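Local coordinates for protein beta-lactamase (Chitinophaga pinensis, PDB 6N36) that binds two zinc ions and probably uses them to hydrolyse the amide bond of beta-lactam rings, as in related metallo-beta-lactamases, at residues 46-52 against 76-82; 150-155 against 166-171; 188-194 against 263-268. One frame throughout, in Å; residues are numbered along the deposited sequence.

Contact 1: residues 46-52 against 76-82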
# COMPACT_ATOMS: atom_id res chain seq x y z
N LYS A 46 -15.19 -6.45 -14.91
CA LYS A 46 -14.33 -7.59 -15.32
C LYS A 46 -13.60 -8.18 -14.13
O LYS A 46 -12.73 -9.07 -14.36
CB LYS A 46 -13.36 -7.11 -16.40
CG LYS A 46 -13.99 -6.80 -17.76
CD LYS A 46 -14.04 -8.00 -18.71
CE LYS A 46 -14.87 -7.79 -19.97
NZ LYS A 46 -15.61 -9.01 -20.37
N GLY A 47 -13.91 -7.73 -12.93
CA GLY A 47 -13.20 -8.22 -11.74
C GLY A 47 -12.53 -7.11 -10.99
O GLY A 47 -12.56 -5.95 -11.40
N HIS A 48 -11.88 -7.44 -9.87
CA HIS A 48 -11.43 -6.40 -8.94
C HIS A 48 -9.92 -6.40 -8.79
O HIS A 48 -9.26 -7.41 -9.05
CB HIS A 48 -12.07 -6.65 -7.56
CG HIS A 48 -13.53 -6.98 -7.61
ND1 HIS A 48 -14.41 -6.27 -8.43
CD2 HIS A 48 -14.25 -7.94 -6.99
CE1 HIS A 48 -15.61 -6.78 -8.27
NE2 HIS A 48 -15.56 -7.81 -7.37
N ILE A 49 -9.44 -5.27 -8.34
CA ILE A 49 -8.02 -5.03 -7.98
C ILE A 49 -8.01 -4.90 -6.45
O ILE A 49 -8.75 -4.06 -5.87
CB ILE A 49 -7.43 -3.82 -8.69
CG1 ILE A 49 -7.65 -3.84 -10.21
CG2 ILE A 49 -5.96 -3.66 -8.31
CD1 ILE A 49 -8.79 -2.97 -10.67
N LEU A 50 -7.07 -5.62 -5.82
CA LEU A 50 -6.79 -5.46 -4.36
C LEU A 50 -5.41 -4.84 -4.19
O LEU A 50 -4.45 -5.38 -4.75
CB LEU A 50 -6.82 -6.82 -3.68
CG LEU A 50 -6.43 -6.78 -2.19
CD1 LEU A 50 -7.49 -6.07 -1.39
CD2 LEU A 50 -6.16 -8.21 -1.70
N ILE A 51 -5.34 -3.73 -3.45
CA ILE A 51 -4.05 -3.14 -3.04
C ILE A 51 -3.85 -3.44 -1.56
O ILE A 51 -4.56 -2.89 -0.73
CB ILE A 51 -4.01 -1.63 -3.32
CG1 ILE A 51 -4.31 -1.30 -4.79
CG2 ILE A 51 -2.65 -1.12 -2.88
CD1 ILE A 51 -4.47 0.19 -5.05
N ASN A 52 -2.85 -4.28 -1.31
CA ASN A 52 -2.36 -4.71 0.03
C ASN A 52 -3.24 -5.75 0.69
O ASN A 52 -4.47 -5.78 0.50
CB ASN A 52 -2.17 -3.56 1.01
CG ASN A 52 -1.04 -2.63 0.64
OD1 ASN A 52 -0.15 -2.99 -0.14
ND2 ASN A 52 -1.09 -1.40 1.18
N ILE A 76 -11.54 -11.10 -7.31
CA ILE A 76 -10.24 -10.36 -7.38
C ILE A 76 -9.41 -10.96 -8.50
O ILE A 76 -9.22 -12.21 -8.51
CB ILE A 76 -9.51 -10.41 -6.06
CG1 ILE A 76 -10.32 -9.71 -4.98
CG2 ILE A 76 -8.08 -9.86 -6.22
CD1 ILE A 76 -9.74 -9.99 -3.60
N ARG A 77 -9.00 -10.13 -9.45
CA ARG A 77 -8.20 -10.58 -10.60
C ARG A 77 -6.75 -10.10 -10.54
O ARG A 77 -5.92 -10.73 -11.20
CB ARG A 77 -8.82 -10.08 -11.91
CG ARG A 77 -10.17 -10.72 -12.25
CD ARG A 77 -10.08 -12.17 -12.72
NE ARG A 77 -11.45 -12.69 -12.86
CZ ARG A 77 -12.10 -13.36 -11.89
NH1 ARG A 77 -11.48 -13.66 -10.75
NH2 ARG A 77 -13.37 -13.71 -12.08
N ILE A 78 -6.50 -8.97 -9.88
CA ILE A 78 -5.15 -8.37 -9.80
C ILE A 78 -4.82 -8.09 -8.34
O ILE A 78 -5.64 -7.48 -7.65
CB ILE A 78 -5.08 -7.10 -10.65
CG1 ILE A 78 -5.43 -7.43 -12.11
CG2 ILE A 78 -3.71 -6.46 -10.49
CD1 ILE A 78 -5.43 -6.24 -13.01
N LEU A 79 -3.61 -8.43 -7.97
CA LEU A 79 -3.04 -8.11 -6.63
C LEU A 79 -1.89 -7.13 -6.80
O LEU A 79 -1.01 -7.36 -7.62
CB LEU A 79 -2.51 -9.39 -5.98
CG LEU A 79 -3.49 -10.55 -5.86
CD1 LEU A 79 -2.84 -11.76 -5.25
CD2 LEU A 79 -4.67 -10.16 -5.09
N LEU A 80 -1.93 -6.07 -6.01
CA LEU A 80 -0.89 -5.04 -5.92
C LEU A 80 -0.51 -4.83 -4.46
O LEU A 80 -1.28 -5.19 -3.54
CB LEU A 80 -1.42 -3.72 -6.47
CG LEU A 80 -1.92 -3.72 -7.90
CD1 LEU A 80 -2.51 -2.36 -8.25
CD2 LEU A 80 -0.80 -4.08 -8.84
N THR A 81 0.68 -4.28 -4.24
CA THR A 81 1.11 -3.85 -2.91
C THR A 81 1.84 -2.51 -3.01
O THR A 81 2.50 -2.25 -4.03
CB THR A 81 2.00 -4.90 -2.22
OG1 THR A 81 2.24 -4.48 -0.89
CG2 THR A 81 3.31 -5.12 -2.96
N THR A 82 1.72 -1.74 -1.95
CA THR A 82 2.52 -0.51 -1.81
C THR A 82 3.99 -0.80 -1.45
O THR A 82 4.87 -0.02 -1.84
CB THR A 82 1.88 0.47 -0.85
OG1 THR A 82 1.69 -0.13 0.43
CG2 THR A 82 0.56 0.99 -1.37

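Contact 2: residues 150-155 against 166-171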
# COMPACT_ATOMS: atom_id res chain seq x y z
N MET A 150 -10.80 0.65 -15.75
CA MET A 150 -9.88 1.32 -14.80
C MET A 150 -8.47 1.34 -15.38
O MET A 150 -8.04 0.35 -16.01
CB MET A 150 -9.85 0.60 -13.44
CG MET A 150 -11.06 0.85 -12.68
SD MET A 150 -11.46 2.53 -12.26
CE MET A 150 -9.95 2.91 -11.37
N LYS A 151 -7.80 2.44 -15.10
CA LYS A 151 -6.37 2.63 -15.41
C LYS A 151 -5.65 3.09 -14.15
O LYS A 151 -5.92 4.18 -13.64
CB LYS A 151 -6.19 3.65 -16.54
CG LYS A 151 -4.73 3.88 -16.88
CD LYS A 151 -4.47 4.68 -18.15
CE LYS A 151 -2.98 4.87 -18.36
NZ LYS A 151 -2.64 5.18 -19.78
N ILE A 152 -4.79 2.24 -13.64
CA ILE A 152 -3.99 2.54 -12.44
C ILE A 152 -2.55 2.76 -12.89
O ILE A 152 -1.99 1.87 -13.54
CB ILE A 152 -4.09 1.36 -11.47
CG1 ILE A 152 -5.51 1.09 -11.01
CG2 ILE A 152 -3.13 1.60 -10.31
CD1 ILE A 152 -5.64 -0.30 -10.41
N VAL A 153 -1.98 3.89 -12.51
CA VAL A 153 -0.54 4.15 -12.79
C VAL A 153 0.32 3.92 -11.54
O VAL A 153 -0.05 4.43 -10.47
CB VAL A 153 -0.37 5.56 -13.36
CG1 VAL A 153 1.12 5.83 -13.55
CG2 VAL A 153 -1.14 5.73 -14.65
N MET A 154 1.35 3.10 -11.66
CA MET A 154 2.32 2.86 -10.55
C MET A 154 3.42 3.93 -10.63
O MET A 154 3.90 4.21 -11.77
CB MET A 154 2.93 1.47 -10.61
CG MET A 154 3.79 1.19 -9.39
SD MET A 154 5.55 1.75 -9.67
CE MET A 154 6.19 0.27 -10.39
N ARG A 155 3.75 4.58 -9.51
CA ARG A 155 4.91 5.47 -9.47
C ARG A 155 5.91 4.91 -8.47
O ARG A 155 5.50 4.62 -7.33
CB ARG A 155 4.56 6.92 -9.14
CG ARG A 155 3.63 7.60 -10.14
CD ARG A 155 4.18 7.68 -11.54
NE ARG A 155 5.55 8.14 -11.64
CZ ARG A 155 5.93 9.41 -11.84
NH1 ARG A 155 5.03 10.38 -11.89
NH2 ARG A 155 7.22 9.69 -11.88
N SER A 166 3.60 4.03 -5.10
CA SER A 166 2.24 4.58 -4.92
C SER A 166 1.45 4.26 -6.18
O SER A 166 2.06 3.96 -7.26
CB SER A 166 2.30 6.09 -4.70
OG SER A 166 3.10 6.38 -3.55
N PHE A 167 0.12 4.44 -6.10
CA PHE A 167 -0.79 4.19 -7.22
C PHE A 167 -1.70 5.40 -7.38
O PHE A 167 -2.23 5.94 -6.40
CB PHE A 167 -1.62 2.91 -7.00
CG PHE A 167 -0.76 1.68 -6.84
CD1 PHE A 167 -0.18 1.09 -7.95
CD2 PHE A 167 -0.52 1.13 -5.59
CE1 PHE A 167 0.63 -0.02 -7.82
CE2 PHE A 167 0.29 0.02 -5.46
CZ PHE A 167 0.85 -0.58 -6.56
N LEU A 168 -1.84 5.84 -8.64
CA LEU A 168 -2.72 6.97 -9.01
C LEU A 168 -3.77 6.41 -9.96
O LEU A 168 -3.43 5.68 -10.94
CB LEU A 168 -1.91 8.03 -9.76
CG LEU A 168 -1.07 9.01 -8.94
CD1 LEU A 168 -0.04 9.66 -9.90
CD2 LEU A 168 -1.93 10.14 -8.37
N PHE A 169 -5.01 6.83 -9.77
CA PHE A 169 -6.12 6.38 -10.65
C PHE A 169 -7.30 7.31 -10.48
O PHE A 169 -7.59 7.84 -9.38
CB PHE A 169 -6.53 4.92 -10.37
CG PHE A 169 -6.78 4.59 -8.92
CD1 PHE A 169 -5.71 4.28 -8.10
CD2 PHE A 169 -8.03 4.65 -8.36
CE1 PHE A 169 -5.92 4.00 -6.77
CE2 PHE A 169 -8.24 4.39 -7.01
CZ PHE A 169 -7.17 4.08 -6.22
N ASP A 170 -8.07 7.39 -11.55
CA ASP A 170 -9.36 8.13 -11.57
C ASP A 170 -10.51 7.19 -11.20
O ASP A 170 -10.55 6.03 -11.71
CB ASP A 170 -9.62 8.74 -12.94
CG ASP A 170 -8.66 9.88 -13.28
OD1 ASP A 170 -7.95 10.39 -12.37
OD2 ASP A 170 -8.63 10.27 -14.48
N VAL A 171 -11.39 7.66 -10.33
CA VAL A 171 -12.69 7.00 -10.06
C VAL A 171 -13.82 7.99 -10.39
O VAL A 171 -13.68 9.20 -10.15
CB VAL A 171 -12.83 6.46 -8.62
CG1 VAL A 171 -11.71 5.48 -8.32
CG2 VAL A 171 -12.84 7.56 -7.58
O HOH W 1 -7.16 6.60 -14.14
O HOH W 2 -9.33 4.93 -13.95

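Contact 3: residues 188-194 against 263-268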
# COMPACT_ATOMS: atom_id res chain seq x y z
N ILE A 188 11.20 6.31 7.48
CA ILE A 188 12.59 5.82 7.67
C ILE A 188 12.64 5.06 8.99
O ILE A 188 12.33 5.69 10.03
CB ILE A 188 13.54 7.03 7.66
CG1 ILE A 188 13.38 7.86 6.39
CG2 ILE A 188 14.97 6.50 7.79
CD1 ILE A 188 14.05 9.26 6.45
N LEU A 189 13.07 3.80 8.96
CA LEU A 189 13.16 2.98 10.19
C LEU A 189 14.41 3.43 10.96
O LEU A 189 15.37 4.03 10.40
CB LEU A 189 13.25 1.49 9.85
CG LEU A 189 11.98 0.91 9.23
CD1 LEU A 189 12.14 -0.60 9.04
CD2 LEU A 189 10.79 1.21 10.09
N ASN A 190 14.38 3.17 12.26
CA ASN A 190 15.51 3.55 13.13
C ASN A 190 16.85 2.97 12.63
O ASN A 190 17.84 3.66 12.76
CB ASN A 190 15.20 3.05 14.54
CG ASN A 190 16.23 3.48 15.55
OD1 ASN A 190 16.71 4.61 15.47
ND2 ASN A 190 16.45 2.67 16.60
N ASP A 191 16.86 1.72 12.15
CA ASP A 191 18.15 1.04 11.88
C ASP A 191 18.69 1.51 10.52
O ASP A 191 19.85 1.20 10.20
CB ASP A 191 18.01 -0.48 11.87
CG ASP A 191 17.77 -1.09 13.25
OD1 ASP A 191 18.25 -0.52 14.23
OD2 ASP A 191 17.03 -2.10 13.31
N THR A 192 18.02 2.37 9.81
CA THR A 192 18.47 2.78 8.44
C THR A 192 19.53 3.87 8.48
O THR A 192 19.28 4.95 9.04
CB THR A 192 17.26 3.20 7.60
OG1 THR A 192 16.52 1.99 7.43
CG2 THR A 192 17.61 3.76 6.23
N LYS A 193 20.68 3.62 7.85
CA LYS A 193 21.77 4.56 7.63
C LYS A 193 21.64 5.17 6.23
O LYS A 193 21.78 4.44 5.25
CB LYS A 193 23.09 3.81 7.83
CG LYS A 193 24.37 4.61 7.69
CD LYS A 193 25.58 3.75 8.13
CE LYS A 193 26.94 4.34 7.86
NZ LYS A 193 27.92 3.31 7.39
N LEU A 194 21.24 6.44 6.14
CA LEU A 194 20.94 7.06 4.82
C LEU A 194 22.15 7.24 3.93
O LEU A 194 21.97 7.34 2.70
CB LEU A 194 20.26 8.39 5.07
CG LEU A 194 18.87 8.25 5.66
CD1 LEU A 194 18.37 9.62 6.07
CD2 LEU A 194 17.86 7.62 4.69
N ILE A 263 13.23 14.92 8.87
CA ILE A 263 13.90 13.75 9.49
C ILE A 263 15.07 13.32 8.60
O ILE A 263 16.15 13.09 9.10
CB ILE A 263 12.90 12.63 9.78
CG1 ILE A 263 12.01 13.09 10.95
CG2 ILE A 263 13.64 11.32 10.05
CD1 ILE A 263 10.71 12.38 11.05
N TYR A 264 14.83 13.15 7.30
CA TYR A 264 15.88 12.80 6.32
C TYR A 264 17.06 13.77 6.47
O TYR A 264 18.23 13.31 6.58
CB TYR A 264 15.31 12.84 4.90
CG TYR A 264 16.33 12.61 3.84
CD1 TYR A 264 17.09 13.67 3.40
CD2 TYR A 264 16.60 11.35 3.33
CE1 TYR A 264 18.13 13.50 2.50
CE2 TYR A 264 17.59 11.18 2.37
CZ TYR A 264 18.34 12.25 1.94
OH TYR A 264 19.44 12.09 1.11
N ASP A 265 16.80 15.06 6.51
CA ASP A 265 17.87 16.08 6.50
C ASP A 265 18.69 15.93 7.78
O ASP A 265 19.93 16.02 7.69
CB ASP A 265 17.31 17.48 6.30
CG ASP A 265 16.73 17.78 4.90
OD1 ASP A 265 16.98 16.98 3.97
OD2 ASP A 265 16.00 18.78 4.78
N LYS A 266 18.03 15.67 8.91
CA LYS A 266 18.76 15.58 10.19
C LYS A 266 19.53 14.25 10.23
O LYS A 266 20.67 14.22 10.72
CB LYS A 266 17.79 15.67 11.36
CG LYS A 266 18.49 15.65 12.71
CD LYS A 266 17.78 16.38 13.79
CE LYS A 266 18.56 16.33 15.08
NZ LYS A 266 17.77 16.86 16.21
N ARG A 267 18.93 13.17 9.76
CA ARG A 267 19.54 11.81 9.84
C ARG A 267 20.74 11.72 8.89
O ARG A 267 21.74 11.02 9.24
CB ARG A 267 18.46 10.75 9.63
CG ARG A 267 17.65 10.51 10.90
CD ARG A 267 18.24 9.47 11.82
NE ARG A 267 18.19 8.18 11.23
CZ ARG A 267 17.14 7.34 11.30
NH1 ARG A 267 16.12 7.63 12.08
NH2 ARG A 267 17.12 6.21 10.65
N VAL A 268 20.67 12.41 7.77
CA VAL A 268 21.88 12.50 6.91
C VAL A 268 23.02 13.16 7.71
O VAL A 268 24.18 12.70 7.65
CB VAL A 268 21.55 13.28 5.63
CG1 VAL A 268 22.80 13.83 4.95
CG2 VAL A 268 20.78 12.38 4.72
O HOH W 3 13.66 6.45 12.39
O HOH W 4 21.96 8.22 8.43

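Contact 1: residues 46-52 against 76-82
His48 and Ile76 open a parallel strand pair, 48-51 beside 76-80, that forms the two beta arms of a beta-alpha-beta crossover whose helix is 58-69. It lies in the larger sheet of the metallo-beta-lactamase alpha-beta/beta-alpha sandwich.

Backbone bonding shows how such a pair absorbs an extra residue. His48 O accepts from Arg77 N at 2.8 Å and, at the greater length of 3.3 Å, from Ile78 N, both donors in the plane of the carbonyl; this double acceptance marks a beta bulge, past which the partner of Ile49 is Ile78. Regular parallel bonding then resumes: Leu50 N donates to Ile78 O, Leu50 O accepts from Leu80 N, and Asn52 N reaches Leu80 O.

Apolar side chains divide between the two faces. On one, Ile49 and Ile78 run alongside each other, Ile49 CG1 against Ile78 CB, while Leu80 CD1 touches both isoleucines of the other strand, 3.7 Å from Ile49 CG2 and 4.0 Å from Ile51 CG1. On the other, Leu50 packs its CB on Ile76 CG2 and sends CD2 obliquely to Leu79 CD2. Strand 144-147 contributes Ile145 and Leu147 to the first face, and Phe71 meets His48 edge-to-face on the second.

Polar side chains gather where the strands end. With CG turned beside its own backbone N (chi1 -68°), Asn52 carries its amide across to Thr81 and Thr82, which follow strand 76-80 and lead to the zinc ligand His83. Its OD1 is gripped twice, by Thr81 OG1 at 2.9 Å and by Thr82 N at 2.9 Å. Bonds at both ends of the amide hold its rotation, for ND2 donates to Thr82 OG1 at 3.1 Å, with the hydroxyl oxygen only 9° out of the amide plane.

Contact 2: residues 150-155 against 166-171
Segments 150-155 and 166-171, parts of strands 150-156 and 165-172, pair as an antiparallel hairpin in the smaller of the two sheets, flanked by strands 144-147 and 177-182. Val153 and Leu168 form a hydrogen-bonded pair, with Val153 N to Leu168 O at 2.8 Å and the return bond from Leu168 N to Val153 O at 2.9 Å. Arg155 and Ser166 form a second such pair, while Met154 and Phe167 make the non-hydrogen-bonded pair between them.

Toward Met150 the strands diverge, and water takes over the ladder. One water accepts from Asp170 N and donates to Lys151 O; another accepts from Lys151 N and donates to Asp170 O.

This pair illustrates how the alpha-beta/beta-alpha sandwich of the metallo-beta-lactamase superfamily is filled: Ile152, Met154, Phe167 and Phe169 share one face, and Ile42 of the larger sheet packs on Ile152 and Phe169. The Phe167 ring receives Ile152 CG2 at CD1, 3.8 Å away, and Met154 CG at CE1, 3.7 Å away, both approaching obliquely. Helix 203-215 lies against the other face, where Tyr209 touches Arg155, whose NE forms a salt bridge with Asp141.

Bends at chi2 and chi3 (-60° and -57°) turn the end of the Met150 chain toward the second strand, bringing its CE to 4.0 Å from Phe169 CD2 and 3.2 Å from Asp170 O.

Contact 3: residues 188-194 against 263-268
Leu189 O is gripped from opposite faces of its carbonyl plane, by Thr192 N within the same turn and, in the conformer described here, by Arg267 NH2 arriving from helix 250-268. The arginine bond is the shorter, 2.8 Å from Arg267 NH2 to Leu189 O, and the acceptor sits almost exactly in the guanidinium plane. A second bond from the same nitrogen, Arg267 NH2 to Thr192 O at 3.0 Å, is straighter (165° at the hydrogen) and uses a lone pair in the plane of the Thr192 carbonyl. One terminal nitrogen thus ties together both ends of the type I turn from Leu189 to Thr192.

The reach depends on a chain bent twice, at chi2 (-88°) and chi3 (-67°), which carries the guanidinium off the helix so that its edge meets the turn. Water extends the grip: one molecule lies in the guanidinium plane, accepts from Arg267 NH1 at 2.7 Å and donates to Ile188 O. A separate water joins Leu194 N to Arg267 O, a backbone carbonyl in the last turn of the helix.

Apolar groups fill in around these bonds. Ile188 and Arg267 run antiparallel alongside one another, Ile188 CG2 3.6 Å from Arg267 NH2, while Ile188 CD1 continues to the backbone and CB of Tyr264. Leu194 CD1 settles among three helix residues, touching Tyr264 CD2 at 3.7 Å, Arg267 CB and Val268 CG2. Val268 CG2 in turn lies over one face of the Tyr264 ring, offset toward its rim. Tyr207 of helix 203-215 touches both Ile188 and Leu194.

Here the C-terminal end of a long helix holds a connecting loop by an arginine that bonds to both ends of a type I beta turn; the Leu189 side chain of that turn is about 6 Å from a zinc ion of the dinuclear metal site.

How the contacts relate
Contacts 1 and 2 face each other across the middle of the sandwich, their centres 12 Å apart. Ile49 CG2 meets Ile152 CD1 at 4.0 Å, and the Phe167 ring reaches across to Leu80 and Ile51, its CZ 3.9 Å from Leu80 CB. Contact 3 lies well apart, about 32 Å from contact 1 and 29 Å from contact 2, centre to centre, and touches neither. The metal site offers a common reference: the side chain of Thr82 comes within about 7 Å of a zinc ion and that of Leu189 within about 6 Å, whereas Ser166 stays about 13 Å away. Contacts 1 and 3 occupy opposite sides of the chain's centre.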